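Local coordinates for protein putative dehydratase (Mesorhizobium loti, PDB 2POZ) that is of unknown function but belongs to the enolase superfamily, in the mandelate racemase and muconate lactonizing enzyme family, and may act as a lyase, perhaps a dehydratase, at residues L161-G166 against Q170-R175; L210-T215 against K243-Q248; D226-E231 against N327-E332; K267-Q272 against K291-M296. All blocks are in the same frame, centred on the assembly; numbering follows the deposited sequence.

Contact 1: L161-G166 against Q170-R175; sequences LAQRVG and QHVTRR
Val165 turns one methyl against the amide end of Gln170: CG2 lies 3.4 Å from Gln170 NE2 and nearly as close to CD, while Val165 CB sits beside OE1. Gln170 reaches this place because its CG stands between the backbone N and the carbonyl carbon (chi1 59°) and the chain then runs straight out, laying the amide across the valine. One water donates weakly to both Gln170 OE1 and Val165 O. The two segments belong to a beta hairpin, strands 163-165 and 168-170, in which Gln163 and Gln170 are an antiparallel hydrogen-bonded pair with side chains on the same face. Gln163 N gives a straight bond to Gln170 O, at 3.0 Å and in the carbonyl plane; Gln170 N returns one to Gln163 O, tilted 25° from that plane. With an alanine at Gln170 the methyl of Val165 would probably lose its covering amide, and the water one of its weak acceptors. Past the hairpin, Val172 points CG2 at Leu161, 3.6 Å from its CB. Branched and aliphatic residues suit this end, where Leu161 also packs on Ala185 of helix 179-196, while Gln170 touches His78 of a second subunit.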
loop_
_atom_site.group_PDB
_atom_site.type_symbol
_atom_site.label_atom_id
_atom_site.label_comp_id
_atom_site.label_asym_id
_atom_site.label_seq_id
_atom_site.Cartn_x
_atom_site.Cartn_y
_atom_site.Cartn_z
ATOM N N LEU A 161 -23.072 1.887 -27.310
ATOM C CA LEU A 161 -22.728 0.480 -27.480
ATOM C C LEU A 161 -23.883 -0.487 -27.760
ATOM O O LEU A 161 -23.681 -1.700 -27.757
ATOM C CB LEU A 161 -21.943 0.003 -26.241
ATOM C CG LEU A 161 -20.768 0.872 -25.763
ATOM C CD1 LEU A 161 -20.116 0.248 -24.516
ATOM C CD2 LEU A 161 -19.736 1.019 -26.896
ATOM N N ALA A 162 -25.085 0.025 -28.013
ATOM C CA ALA A 162 -26.230 -0.865 -28.257
ATOM C C ALA A 162 -26.089 -1.675 -29.549
ATOM O O ALA A 162 -25.594 -1.177 -30.560
ATOM C CB ALA A 162 -27.534 -0.065 -28.284
ATOM N N GLN A 163 -26.530 -2.926 -29.500
ATOM C CA GLN A 163 -26.463 -3.806 -30.656
ATOM C C GLN A 163 -27.886 -4.184 -31.078
ATOM O O GLN A 163 -28.728 -4.478 -30.234
ATOM C CB GLN A 163 -25.711 -5.103 -30.327
ATOM C CG GLN A 163 -24.608 -5.019 -29.282
ATOM C CD GLN A 163 -23.371 -4.294 -29.766
ATOM O OE1 GLN A 163 -23.034 -4.323 -30.955
ATOM N NE2 GLN A 163 -22.668 -3.654 -28.836
ATOM N N ARG A 164 -28.148 -4.195 -32.381
ATOM C CA ARG A 164 -29.470 -4.565 -32.891
ATOM C C ARG A 164 -29.562 -6.091 -32.948
ATOM O O ARG A 164 -28.815 -6.725 -33.688
ATOM C CB ARG A 164 -29.672 -3.985 -34.295
ATOM C CG ARG A 164 -31.127 -3.928 -34.745
ATOM C CD ARG A 164 -31.758 -2.591 -34.372
ATOM N NE ARG A 164 -33.202 -2.552 -34.602
ATOM C CZ ARG A 164 -33.948 -1.454 -34.494
ATOM N NH1 ARG A 164 -33.392 -0.295 -34.166
ATOM N NH2 ARG A 164 -35.258 -1.516 -34.706
ATOM N N VAL A 165 -30.459 -6.683 -32.161
ATOM C CA VAL A 165 -30.631 -8.142 -32.157
ATOM C C VAL A 165 -32.088 -8.406 -32.500
ATOM O O VAL A 165 -32.976 -8.253 -31.663
ATOM C CB VAL A 165 -30.325 -8.777 -30.786
ATOM C CG1 VAL A 165 -30.642 -10.256 -30.795
ATOM C CG2 VAL A 165 -28.863 -8.614 -30.484
ATOM N N GLY A 166 -32.326 -8.817 -33.741
ATOM C CA GLY A 166 -33.682 -9.070 -34.199
ATOM C C GLY A 166 -34.257 -7.736 -34.631
ATOM O O GLY A 166 -33.837 -7.165 -35.641
ATOM N N GLN A 170 -30.186 -3.734 -27.757
ATOM C CA GLN A 170 -29.943 -4.190 -26.391
ATOM C C GLN A 170 -28.518 -3.868 -25.971
ATOM O O GLN A 170 -27.667 -3.587 -26.814
ATOM C CB GLN A 170 -30.163 -5.701 -26.294
ATOM C CG GLN A 170 -29.272 -6.508 -27.221
ATOM C CD GLN A 170 -29.542 -7.998 -27.137
ATOM O OE1 GLN A 170 -30.697 -8.428 -27.118
ATOM N NE2 GLN A 170 -28.475 -8.797 -27.100
ATOM N N HIS A 171 -28.262 -3.928 -24.668
ATOM C CA HIS A 171 -26.930 -3.651 -24.142
ATOM C C HIS A 171 -25.894 -4.669 -24.613
ATOM O O HIS A 171 -26.225 -5.704 -25.197
ATOM C CB HIS A 171 -26.936 -3.649 -22.608
ATOM C CG HIS A 171 -27.672 -2.497 -22.000
ATOM N ND1 HIS A 171 -29.046 -2.464 -21.887
ATOM C CD2 HIS A 171 -27.224 -1.329 -21.484
ATOM C CE1 HIS A 171 -29.412 -1.324 -21.326
ATOM N NE2 HIS A 171 -28.324 -0.617 -21.074
ATOM N N VAL A 172 -24.634 -4.368 -24.321
ATOM C CA VAL A 172 -23.522 -5.231 -24.676
ATOM C C VAL A 172 -23.684 -6.615 -24.056
ATOM O O VAL A 172 -24.121 -6.754 -22.911
ATOM C CB VAL A 172 -22.182 -4.642 -24.174
ATOM C CG1 VAL A 172 -21.069 -5.660 -24.345
ATOM C CG2 VAL A 172 -21.854 -3.360 -24.936
ATOM N N THR A 173 -23.328 -7.637 -24.822
ATOM C CA THR A 173 -23.395 -9.001 -24.333
ATOM C C THR A 173 -21.990 -9.477 -23.948
ATOM O O THR A 173 -21.033 -9.327 -24.713
ATOM C CB THR A 173 -23.995 -9.955 -25.395
ATOM O OG1 THR A 173 -25.397 -9.688 -25.535
ATOM C CG2 THR A 173 -23.803 -11.416 -24.977
ATOM N N ARG A 174 -21.883 -10.020 -22.739
ATOM C CA ARG A 174 -20.632 -10.546 -22.202
ATOM C C ARG A 174 -19.409 -9.637 -22.386
ATOM O O ARG A 174 -18.310 -10.109 -22.699
ATOM C CB ARG A 174 -20.374 -11.939 -22.804
ATOM C CG ARG A 174 -21.514 -12.931 -22.527
ATOM C CD ARG A 174 -21.229 -14.315 -23.095
ATOM N NE ARG A 174 -21.731 -14.501 -24.454
ATOM C CZ ARG A 174 -23.008 -14.701 -24.772
ATOM N NH1 ARG A 174 -23.944 -14.741 -23.837
ATOM N NH2 ARG A 174 -23.347 -14.885 -26.038
ATOM N N ARG A 175 -19.611 -8.336 -22.181
ATOM C CA ARG A 175 -18.541 -7.341 -22.282
ATOM C C ARG A 175 -17.743 -7.465 -23.573
ATOM O O ARG A 175 -16.549 -7.161 -23.590
ATOM C CB ARG A 175 -17.574 -7.494 -21.101
ATOM C CG ARG A 175 -18.227 -7.461 -19.728
ATOM C CD ARG A 175 -17.238 -7.898 -18.652
ATOM N NE ARG A 175 -17.858 -7.951 -17.334
ATOM C CZ ARG A 175 -17.313 -8.539 -16.273
ATOM N NH1 ARG A 175 -16.130 -9.132 -16.372
ATOM N NH2 ARG A 175 -17.957 -8.544 -15.114
HETATM O O HOH W 1 -33.772 -8.798 -28.472
#

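Contact 2: L210-T215 against K243-Q248; sequences LTTDET and KVISEQ
Thr212 and Ile245 make the tight part of this meeting, the threonine methyl CG2 resting 3.9 Å from Ile245 CG1. That methyl is anti to the backbone N (chi1 -57° for OG1), which turns it toward the neighbouring helix and leaves the hydroxyl on another side, where it bonds Asn301 of a third subunit. Two lighter touches surround this point, both at 4.2 Å: Thr215 CG2 to Ile245 CD1, and Thr212 CG2 to Val244 CG1. The buried position of Ile245 against Ile253 of strand 253-255 suits a purely aliphatic chain. The other side is looser: Val244 is partly exposed and also packs on Gln272 of the third subunit, and beyond it Glu247 is exposed, joined to Lys243 by a long salt bridge. The two helices, 212-222 and 239-248, precede and follow strand 227-231 in the chain as successive outer helices of the enolase-type barrel. Thr215 OG1 accepts from Leu210 N at 3.0 Å, which ties the helix's first turn back to Leu210, just ahead of the N-cap residue Thr211. The threonines thus split their work: hydroxyls bond elsewhere, while their methyls meet the aliphatic carbons of Ile245 and Val244, so this contact depends on shape and burial.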
loop_
_atom_site.group_PDB
_atom_site.type_symbol
_atom_site.label_atom_id
_atom_site.label_comp_id
_atom_site.label_asym_id
_atom_site.label_seq_id
_atom_site.Cartn_x
_atom_site.Cartn_y
_atom_site.Cartn_z
ATOM N N LEU A 210 -16.853 -2.708 -21.818
ATOM C CA LEU A 210 -16.346 -3.989 -22.280
ATOM C C LEU A 210 -15.297 -4.431 -21.264
ATOM O O LEU A 210 -15.370 -4.053 -20.096
ATOM C CB LEU A 210 -15.693 -3.805 -23.649
ATOM C CG LEU A 210 -16.482 -2.976 -24.665
ATOM C CD1 LEU A 210 -15.624 -2.779 -25.909
ATOM C CD2 LEU A 210 -17.796 -3.668 -25.008
ATOM N N THR A 211 -14.335 -5.241 -21.697
ATOM C CA THR A 211 -13.266 -5.643 -20.797
ATOM C C THR A 211 -12.389 -4.400 -20.670
ATOM O O THR A 211 -12.457 -3.495 -21.509
ATOM C CB THR A 211 -12.453 -6.839 -21.346
ATOM O OG1 THR A 211 -12.179 -6.650 -22.741
ATOM C CG2 THR A 211 -13.236 -8.129 -21.158
ATOM N N THR A 212 -11.576 -4.353 -19.625
ATOM C CA THR A 212 -10.730 -3.201 -19.352
ATOM C C THR A 212 -9.905 -2.699 -20.524
ATOM O O THR A 212 -9.963 -1.514 -20.859
ATOM C CB THR A 212 -9.805 -3.494 -18.156
ATOM O OG1 THR A 212 -10.611 -3.840 -17.023
ATOM C CG2 THR A 212 -8.973 -2.263 -17.802
ATOM N N ASP A 213 -9.152 -3.592 -21.151
ATOM C CA ASP A 213 -8.310 -3.208 -22.278
ATOM C C ASP A 213 -9.076 -2.505 -23.413
ATOM O O ASP A 213 -8.706 -1.401 -23.825
ATOM C CB ASP A 213 -7.555 -4.441 -22.806
ATOM C CG ASP A 213 -8.484 -5.607 -23.180
ATOM O OD1 ASP A 213 -9.650 -5.643 -22.727
ATOM O OD2 ASP A 213 -8.031 -6.505 -23.925
ATOM N N GLU A 214 -10.146 -3.125 -23.899
ATOM C CA GLU A 214 -10.916 -2.536 -24.983
ATOM C C GLU A 214 -11.637 -1.258 -24.569
ATOM O O GLU A 214 -11.825 -0.358 -25.382
ATOM C CB GLU A 214 -11.915 -3.551 -25.542
ATOM C CG GLU A 214 -11.279 -4.697 -26.316
ATOM C CD GLU A 214 -10.345 -4.220 -27.423
ATOM O OE1 GLU A 214 -10.701 -3.272 -28.159
ATOM O OE2 GLU A 214 -9.248 -4.800 -27.563
ATOM N N THR A 215 -12.027 -1.163 -23.299
ATOM C CA THR A 215 -12.709 0.035 -22.827
ATOM C C THR A 215 -11.739 1.216 -22.843
ATOM O O THR A 215 -12.083 2.315 -23.277
ATOM C CB THR A 215 -13.266 -0.157 -21.405
ATOM O OG1 THR A 215 -14.362 -1.080 -21.447
ATOM C CG2 THR A 215 -13.739 1.173 -20.835
ATOM N N LYS A 243 -10.517 1.905 -11.096
ATOM C CA LYS A 243 -9.335 2.712 -10.807
ATOM C C LYS A 243 -8.307 2.631 -11.931
ATOM O O LYS A 243 -7.738 3.643 -12.329
ATOM C CB LYS A 243 -8.680 2.303 -9.483
ATOM C CG LYS A 243 -7.468 3.184 -9.165
ATOM C CD LYS A 243 -7.220 3.344 -7.680
ATOM C CE LYS A 243 -6.160 4.414 -7.430
ATOM N NZ LYS A 243 -6.545 5.734 -8.031
ATOM N N VAL A 244 -8.068 1.428 -12.441
ATOM C CA VAL A 244 -7.115 1.239 -13.527
ATOM C C VAL A 244 -7.537 2.081 -14.728
ATOM O O VAL A 244 -6.717 2.775 -15.343
ATOM C CB VAL A 244 -7.048 -0.243 -13.953
ATOM C CG1 VAL A 244 -6.188 -0.391 -15.201
ATOM C CG2 VAL A 244 -6.475 -1.078 -12.816
ATOM N N ILE A 245 -8.822 2.020 -15.058
ATOM C CA ILE A 245 -9.338 2.781 -16.179
ATOM C C ILE A 245 -9.133 4.281 -15.965
ATOM O O ILE A 245 -8.679 4.971 -16.867
ATOM C CB ILE A 245 -10.838 2.462 -16.414
ATOM C CG1 ILE A 245 -10.975 1.024 -16.937
ATOM C CG2 ILE A 245 -11.448 3.460 -17.401
ATOM C CD1 ILE A 245 -12.400 0.487 -16.912
ATOM N N SER A 246 -9.445 4.783 -14.773
ATOM C CA SER A 246 -9.278 6.208 -14.498
ATOM C C SER A 246 -7.836 6.687 -14.704
ATOM O O SER A 246 -7.606 7.827 -15.108
ATOM C CB SER A 246 -9.722 6.543 -13.069
ATOM O OG SER A 246 -8.859 5.969 -12.101
ATOM N N GLU A 247 -6.873 5.816 -14.435
ATOM C CA GLU A 247 -5.460 6.163 -14.588
ATOM C C GLU A 247 -4.980 6.030 -16.029
ATOM O O GLU A 247 -3.903 6.514 -16.379
ATOM C CB GLU A 247 -4.594 5.253 -13.708
ATOM C CG GLU A 247 -5.018 5.173 -12.254
ATOM C CD GLU A 247 -4.169 4.197 -11.447
ATOM O OE1 GLU A 247 -3.979 3.044 -11.901
ATOM O OE2 GLU A 247 -3.695 4.580 -10.354
ATOM N N GLN A 248 -5.777 5.382 -16.869
ATOM C CA GLN A 248 -5.370 5.147 -18.250
ATOM C C GLN A 248 -6.106 5.919 -19.334
ATOM O O GLN A 248 -5.699 5.880 -20.491
ATOM C CB GLN A 248 -5.465 3.648 -18.554
ATOM C CG GLN A 248 -4.476 2.780 -17.790
ATOM C CD GLN A 248 -3.041 3.023 -18.222
ATOM O OE1 GLN A 248 -2.761 3.164 -19.413
ATOM N NE2 GLN A 248 -2.121 3.060 -17.258
#

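Contact 3: D226-E231 against N327-E332; sequences DICFVE and NFMIHE
Met329, a selenomethionine in this crystal, reaches across to Cys228 and Phe229 with the far end of its chain. From CB onward every torsion is close to anti: CG is anti to the backbone N (chi1 178°), and chi2 and chi3 keep the chain extended. CB and CG therefore act as a spacer. The selenium comes next, with SE 4.4 Å from Phe229 CE2, and the terminal methyl CE does the real touching. It lies 3.8 Å from Cys228 SG on one flank and 3.9 Å from Phe229 CE2 on another, with CD2 of that ring almost as near. The methyl stands at the edge of the phenyl group, in its plane. A long, flexible, unbranched side chain suits a gap in which the nearest CA atoms, those of Cys228 and Ile330, are 11.8 Å apart. Both partners lie where strands of the enolase-type barrel begin: Cys228 and Phe229 in strand 227-231, Met329 just ahead of strand 331-333. The contact lies toward the N-terminal end of the barrel strands, where Phe229 is buried and Cys228 and Met329 are partly exposed. At the far end of the same strands Lys157 makes salt bridges to Glu231 and Glu332, whose nearest carboxylate oxygens, OE1 and OE2 respectively, are 5.6 Å apart. Behind the contact, Cys228 and Phe229 both pack on Met203 of strand 201-205.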
loop_
_atom_site.group_PDB
_atom_site.type_symbol
_atom_site.label_atom_id
_atom_site.label_comp_id
_atom_site.label_asym_id
_atom_site.label_seq_id
_atom_site.Cartn_x
_atom_site.Cartn_y
_atom_site.Cartn_z
ATOM N N ASP A 226 -14.069 15.554 -27.674
ATOM C CA ASP A 226 -14.412 16.449 -26.564
ATOM C C ASP A 226 -15.594 15.947 -25.741
ATOM O O ASP A 226 -16.703 16.473 -25.821
ATOM C CB ASP A 226 -14.691 17.864 -27.096
ATOM C CG ASP A 226 -14.886 18.885 -25.980
ATOM O OD1 ASP A 226 -14.153 18.819 -24.968
ATOM O OD2 ASP A 226 -15.763 19.766 -26.118
ATOM N N ILE A 227 -15.328 14.931 -24.933
ATOM C CA ILE A 227 -16.346 14.312 -24.094
ATOM C C ILE A 227 -16.335 14.879 -22.673
ATOM O O ILE A 227 -15.293 14.930 -22.026
ATOM C CB ILE A 227 -16.122 12.776 -24.037
ATOM C CG1 ILE A 227 -16.031 12.204 -25.460
ATOM C CG2 ILE A 227 -17.225 12.107 -23.242
ATOM C CD1 ILE A 227 -17.239 12.488 -26.336
ATOM N N CYS A 228 -17.499 15.305 -22.193
ATOM C CA CYS A 228 -17.614 15.857 -20.844
ATOM C C CYS A 228 -17.203 14.764 -19.841
ATOM O O CYS A 228 -16.317 14.965 -19.004
ATOM C CB CYS A 228 -19.052 16.318 -20.600
ATOM S SG CYS A 228 -19.313 17.196 -19.045
ATOM N N PHE A 229 -17.858 13.613 -19.918
ATOM C CA PHE A 229 -17.501 12.489 -19.062
ATOM C C PHE A 229 -18.024 11.159 -19.605
ATOM O O PHE A 229 -18.919 11.126 -20.456
ATOM C CB PHE A 229 -17.973 12.716 -17.606
ATOM C CG PHE A 229 -19.472 12.715 -17.412
ATOM C CD1 PHE A 229 -20.212 11.538 -17.535
ATOM C CD2 PHE A 229 -20.132 13.879 -17.020
ATOM C CE1 PHE A 229 -21.579 11.519 -17.263
ATOM C CE2 PHE A 229 -21.507 13.870 -16.744
ATOM C CZ PHE A 229 -22.230 12.686 -16.864
ATOM N N VAL A 230 -17.421 10.070 -19.138
ATOM C CA VAL A 230 -17.831 8.731 -19.522
ATOM C C VAL A 230 -18.412 8.108 -18.249
ATOM O O VAL A 230 -17.790 8.156 -17.185
ATOM C CB VAL A 230 -16.631 7.884 -20.048
ATOM C CG1 VAL A 230 -15.622 7.628 -18.936
ATOM C CG2 VAL A 230 -17.136 6.569 -20.604
ATOM N N GLU A 231 -19.609 7.545 -18.363
ATOM C CA GLU A 231 -20.301 6.935 -17.232
ATOM C C GLU A 231 -20.140 5.416 -17.183
ATOM O O GLU A 231 -20.228 4.733 -18.215
ATOM C CB GLU A 231 -21.787 7.293 -17.291
ATOM C CG GLU A 231 -22.608 6.781 -16.119
ATOM C CD GLU A 231 -24.077 7.154 -16.248
ATOM O OE1 GLU A 231 -24.361 8.230 -16.815
ATOM O OE2 GLU A 231 -24.940 6.378 -15.775
ATOM N N ASN A 327 -22.579 20.801 -3.849
ATOM C CA ASN A 327 -21.770 20.280 -4.950
ATOM C C ASN A 327 -22.595 19.705 -6.108
ATOM O O ASN A 327 -22.279 18.655 -6.658
ATOM C CB ASN A 327 -20.767 19.229 -4.428
ATOM C CG ASN A 327 -21.442 18.054 -3.715
ATOM O OD1 ASN A 327 -22.551 18.172 -3.191
ATOM N ND2 ASN A 327 -20.751 16.918 -3.672
ATOM N N PHE A 328 -23.657 20.412 -6.475
ATOM C CA PHE A 328 -24.517 19.986 -7.574
ATOM C C PHE A 328 -23.869 20.330 -8.906
ATOM O O PHE A 328 -23.304 21.406 -9.062
ATOM C CB PHE A 328 -25.877 20.686 -7.493
ATOM C CG PHE A 328 -26.730 20.489 -8.719
ATOM C CD1 PHE A 328 -27.380 19.274 -8.948
ATOM C CD2 PHE A 328 -26.864 21.507 -9.657
ATOM C CE1 PHE A 328 -28.143 19.081 -10.095
ATOM C CE2 PHE A 328 -27.624 21.325 -10.809
ATOM C CZ PHE A 328 -28.266 20.110 -11.031
HETATM N N MSE A 329 -23.956 19.415 -9.867
HETATM C CA MSE A 329 -23.394 19.657 -11.184
HETATM C C MSE A 329 -24.464 19.929 -12.251
HETATM O O MSE A 329 -24.532 21.018 -12.816
HETATM C CB MSE A 329 -22.551 18.464 -11.637
HETATM C CG MSE A 329 -21.965 18.633 -13.032
HETATM SE SE MSE A 329 -21.150 17.006 -13.709
HETATM C CE MSE A 329 -20.937 17.529 -15.576
ATOM N N ILE A 330 -25.300 18.934 -12.519
ATOM C CA ILE A 330 -26.317 19.063 -13.556
ATOM C C ILE A 330 -27.437 18.037 -13.320
ATOM O O ILE A 330 -27.221 17.016 -12.670
ATOM C CB ILE A 330 -25.644 18.840 -14.940
ATOM C CG1 ILE A 330 -26.577 19.234 -16.083
ATOM C CG2 ILE A 330 -25.209 17.393 -15.067
ATOM C CD1 ILE A 330 -25.865 19.260 -17.437
ATOM N N HIS A 331 -28.623 18.323 -13.850
ATOM C CA HIS A 331 -29.803 17.462 -13.702
ATOM C C HIS A 331 -29.987 16.579 -14.956
ATOM O O HIS A 331 -29.569 16.961 -16.048
ATOM C CB HIS A 331 -31.033 18.361 -13.507
ATOM C CG HIS A 331 -32.331 17.624 -13.375
ATOM N ND1 HIS A 331 -32.842 17.223 -12.159
ATOM C CD2 HIS A 331 -33.250 17.263 -14.304
ATOM C CE1 HIS A 331 -34.020 16.652 -12.344
ATOM N NE2 HIS A 331 -34.292 16.665 -13.637
ATOM N N GLU A 332 -30.614 15.413 -14.794
ATOM C CA GLU A 332 -30.863 14.499 -15.918
ATOM C C GLU A 332 -32.354 14.398 -16.265
ATOM O O GLU A 332 -33.188 14.192 -15.386
ATOM C CB GLU A 332 -30.335 13.094 -15.598
ATOM C CG GLU A 332 -30.668 12.054 -16.676
ATOM C CD GLU A 332 -30.127 10.669 -16.357
ATOM O OE1 GLU A 332 -30.201 10.265 -15.174
ATOM O OE2 GLU A 332 -29.645 9.982 -17.287
#

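Contact 4: K267-Q272 against K291-M296; sequences KIFELQ and KKICAM
Phe269 and Met296 cross at about a right angle, and their apolar contacts come first. Phe269 CE1 meets Met296 CB at 3.4 Å, while CD1 of the ring touches the terminal methyl CE at 3.6 Å. The selenomethionine reaches the ring twice because its chain bends at chi3 (67°), folding CE back to lie at the ring edge, in its plane. Ile293 adds a lighter touch, CG2 to Phe269 CZ at 4.2 Å, and its carbonyl O lies 3.6 Å from the same CZ, approaching the ring obliquely. The second kind is a Met-aromatic contact: SE stands 5.4 Å from the ring centroid and 84° off its normal. The helices, 261-269 and 287-298, are outer helices of the enolase-type barrel, before and after strand 276-277 in the chain, and Phe269 and Ile293 also pack on its Ile277. A flat aromatic suits the place, since Tyr300 lies nearly parallel to it. Replacing Phe269 with an alanine would probably open a gap beside Met296 and set its methyl free to turn. Backbone bonds make the third group: Gln272 N to Phe269 O, 3.0 Å, closes a type I beta turn from Phe269 to Gln272. Met296 also packs on Met296 of a fifth subunit.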
loop_
_atom_site.group_PDB
_atom_site.type_symbol
_atom_site.label_atom_id
_atom_site.label_comp_id
_atom_site.label_asym_id
_atom_site.label_seq_id
_atom_site.Cartn_x
_atom_site.Cartn_y
_atom_site.Cartn_z
ATOM N N LYS A 267 -16.850 2.932 -0.926
ATOM C CA LYS A 267 -15.954 2.159 -1.790
ATOM C C LYS A 267 -15.511 2.990 -3.001
ATOM O O LYS A 267 -14.381 2.868 -3.468
ATOM C CB LYS A 267 -16.644 0.864 -2.252
ATOM C CG LYS A 267 -16.788 -0.196 -1.133
ATOM C CD LYS A 267 -17.776 -1.322 -1.489
ATOM C CE LYS A 267 -19.242 -0.824 -1.443
ATOM N NZ LYS A 267 -20.298 -1.898 -1.554
ATOM N N ILE A 268 -16.399 3.845 -3.497
ATOM C CA ILE A 268 -16.074 4.694 -4.634
ATOM C C ILE A 268 -15.156 5.843 -4.204
ATOM O O ILE A 268 -14.133 6.107 -4.835
ATOM C CB ILE A 268 -17.345 5.301 -5.264
ATOM C CG1 ILE A 268 -18.261 4.185 -5.788
ATOM C CG2 ILE A 268 -16.961 6.278 -6.386
ATOM C CD1 ILE A 268 -17.596 3.234 -6.771
ATOM N N PHE A 269 -15.531 6.525 -3.128
ATOM C CA PHE A 269 -14.755 7.650 -2.626
ATOM C C PHE A 269 -13.297 7.292 -2.396
ATOM O O PHE A 269 -12.396 7.997 -2.848
ATOM C CB PHE A 269 -15.373 8.170 -1.327
ATOM C CG PHE A 269 -16.759 8.716 -1.498
ATOM C CD1 PHE A 269 -17.664 8.698 -0.443
ATOM C CD2 PHE A 269 -17.159 9.258 -2.716
ATOM C CE1 PHE A 269 -18.951 9.209 -0.602
ATOM C CE2 PHE A 269 -18.443 9.772 -2.880
ATOM C CZ PHE A 269 -19.339 9.748 -1.821
ATOM N N GLU A 270 -13.072 6.181 -1.707
ATOM C CA GLU A 270 -11.719 5.752 -1.398
ATOM C C GLU A 270 -10.864 5.419 -2.614
ATOM O O GLU A 270 -9.647 5.344 -2.506
ATOM C CB GLU A 270 -11.755 4.569 -0.434
ATOM C CG GLU A 270 -12.452 4.910 0.880
ATOM C CD GLU A 270 -12.182 3.897 1.980
ATOM O OE1 GLU A 270 -12.200 2.682 1.691
ATOM O OE2 GLU A 270 -11.962 4.325 3.138
ATOM N N LEU A 271 -11.491 5.220 -3.768
ATOM C CA LEU A 271 -10.735 4.924 -4.979
ATOM C C LEU A 271 -10.160 6.207 -5.560
ATOM O O LEU A 271 -9.108 6.190 -6.198
ATOM C CB LEU A 271 -11.627 4.282 -6.041
ATOM C CG LEU A 271 -12.285 2.938 -5.741
ATOM C CD1 LEU A 271 -13.211 2.579 -6.898
ATOM C CD2 LEU A 271 -11.223 1.874 -5.536
ATOM N N GLN A 272 -10.862 7.312 -5.337
ATOM C CA GLN A 272 -10.449 8.600 -5.876
ATOM C C GLN A 272 -10.134 8.434 -7.357
ATOM O O GLN A 272 -9.092 8.871 -7.847
ATOM C CB GLN A 272 -9.235 9.134 -5.126
ATOM C CG GLN A 272 -9.584 10.291 -4.215
ATOM C CD GLN A 272 -8.470 10.645 -3.256
ATOM O OE1 GLN A 272 -8.541 11.658 -2.566
ATOM N NE2 GLN A 272 -7.435 9.804 -3.200
ATOM N N LYS A 291 -28.463 13.063 0.435
ATOM C CA LYS A 291 -27.870 14.327 0.848
ATOM C C LYS A 291 -26.567 14.003 1.609
ATOM O O LYS A 291 -25.546 14.677 1.425
ATOM C CB LYS A 291 -28.822 15.113 1.756
ATOM C CG LYS A 291 -28.202 16.384 2.339
ATOM C CD LYS A 291 -29.200 17.179 3.184
ATOM C CE LYS A 291 -28.514 18.358 3.873
ATOM N NZ LYS A 291 -27.772 19.242 2.916
ATOM N N LYS A 292 -26.608 12.966 2.446
ATOM C CA LYS A 292 -25.426 12.544 3.210
ATOM C C LYS A 292 -24.332 12.066 2.258
ATOM O O LYS A 292 -23.151 12.386 2.438
ATOM C CB LYS A 292 -25.785 11.419 4.179
ATOM C CG LYS A 292 -26.712 11.865 5.310
ATOM C CD LYS A 292 -27.231 10.689 6.109
ATOM C CE LYS A 292 -28.003 11.169 7.327
ATOM N NZ LYS A 292 -28.612 10.024 8.045
ATOM N N ILE A 293 -24.728 11.289 1.251
ATOM C CA ILE A 293 -23.779 10.798 0.264
ATOM C C ILE A 293 -23.113 11.987 -0.446
ATOM O O ILE A 293 -21.905 11.996 -0.639
ATOM C CB ILE A 293 -24.486 9.894 -0.776
ATOM C CG1 ILE A 293 -24.889 8.575 -0.113
ATOM C CG2 ILE A 293 -23.575 9.642 -1.989
ATOM C CD1 ILE A 293 -25.727 7.678 -0.988
ATOM N N CYS A 294 -23.903 12.992 -0.818
ATOM C CA CYS A 294 -23.362 14.166 -1.500
ATOM C C CYS A 294 -22.410 14.942 -0.585
ATOM O O CYS A 294 -21.395 15.465 -1.039
ATOM C CB CYS A 294 -24.497 15.089 -1.966
ATOM S SG CYS A 294 -25.582 14.360 -3.231
ATOM N N ALA A 295 -22.746 15.027 0.700
ATOM C CA ALA A 295 -21.897 15.738 1.651
ATOM C C ALA A 295 -20.543 15.029 1.747
ATOM O O ALA A 295 -19.498 15.676 1.800
ATOM C CB ALA A 295 -22.575 15.795 3.025
HETATM N N MSE A 296 -20.568 13.700 1.766
HETATM C CA MSE A 296 -19.341 12.913 1.817
HETATM C C MSE A 296 -18.533 13.129 0.543
HETATM O O MSE A 296 -17.305 13.249 0.575
HETATM C CB MSE A 296 -19.652 11.420 1.931
HETATM C CG MSE A 296 -20.068 10.937 3.301
HETATM SE SE MSE A 296 -20.249 8.989 3.292
HETATM C CE MSE A 296 -18.401 8.503 3.040
#

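Overall arrangement
All four contacts lie in the enolase-type barrel domain. Contact 1 closes first along the chain, in the hairpin before helix 179-196; contact 2 follows, then contact 3 interleaves with it, strand 227-231 running between helices 212-222 and 239-248. Contact 4 falls between the two segments of contact 3. Contacts 1 and 2 have centres about 19 Å apart and touch where Val172 meets Leu210; both touch the third subunit. Contacts 2 and 4 meet at Lys243 and Leu271, and contacts 3 and 4, centres about 16 Å apart, through Asn327 and Cys294. Contact 3 lies at the N-terminal end of the barrel strands, and contacts 2 and 4 join outer helices whose residues meet neighbouring subunits.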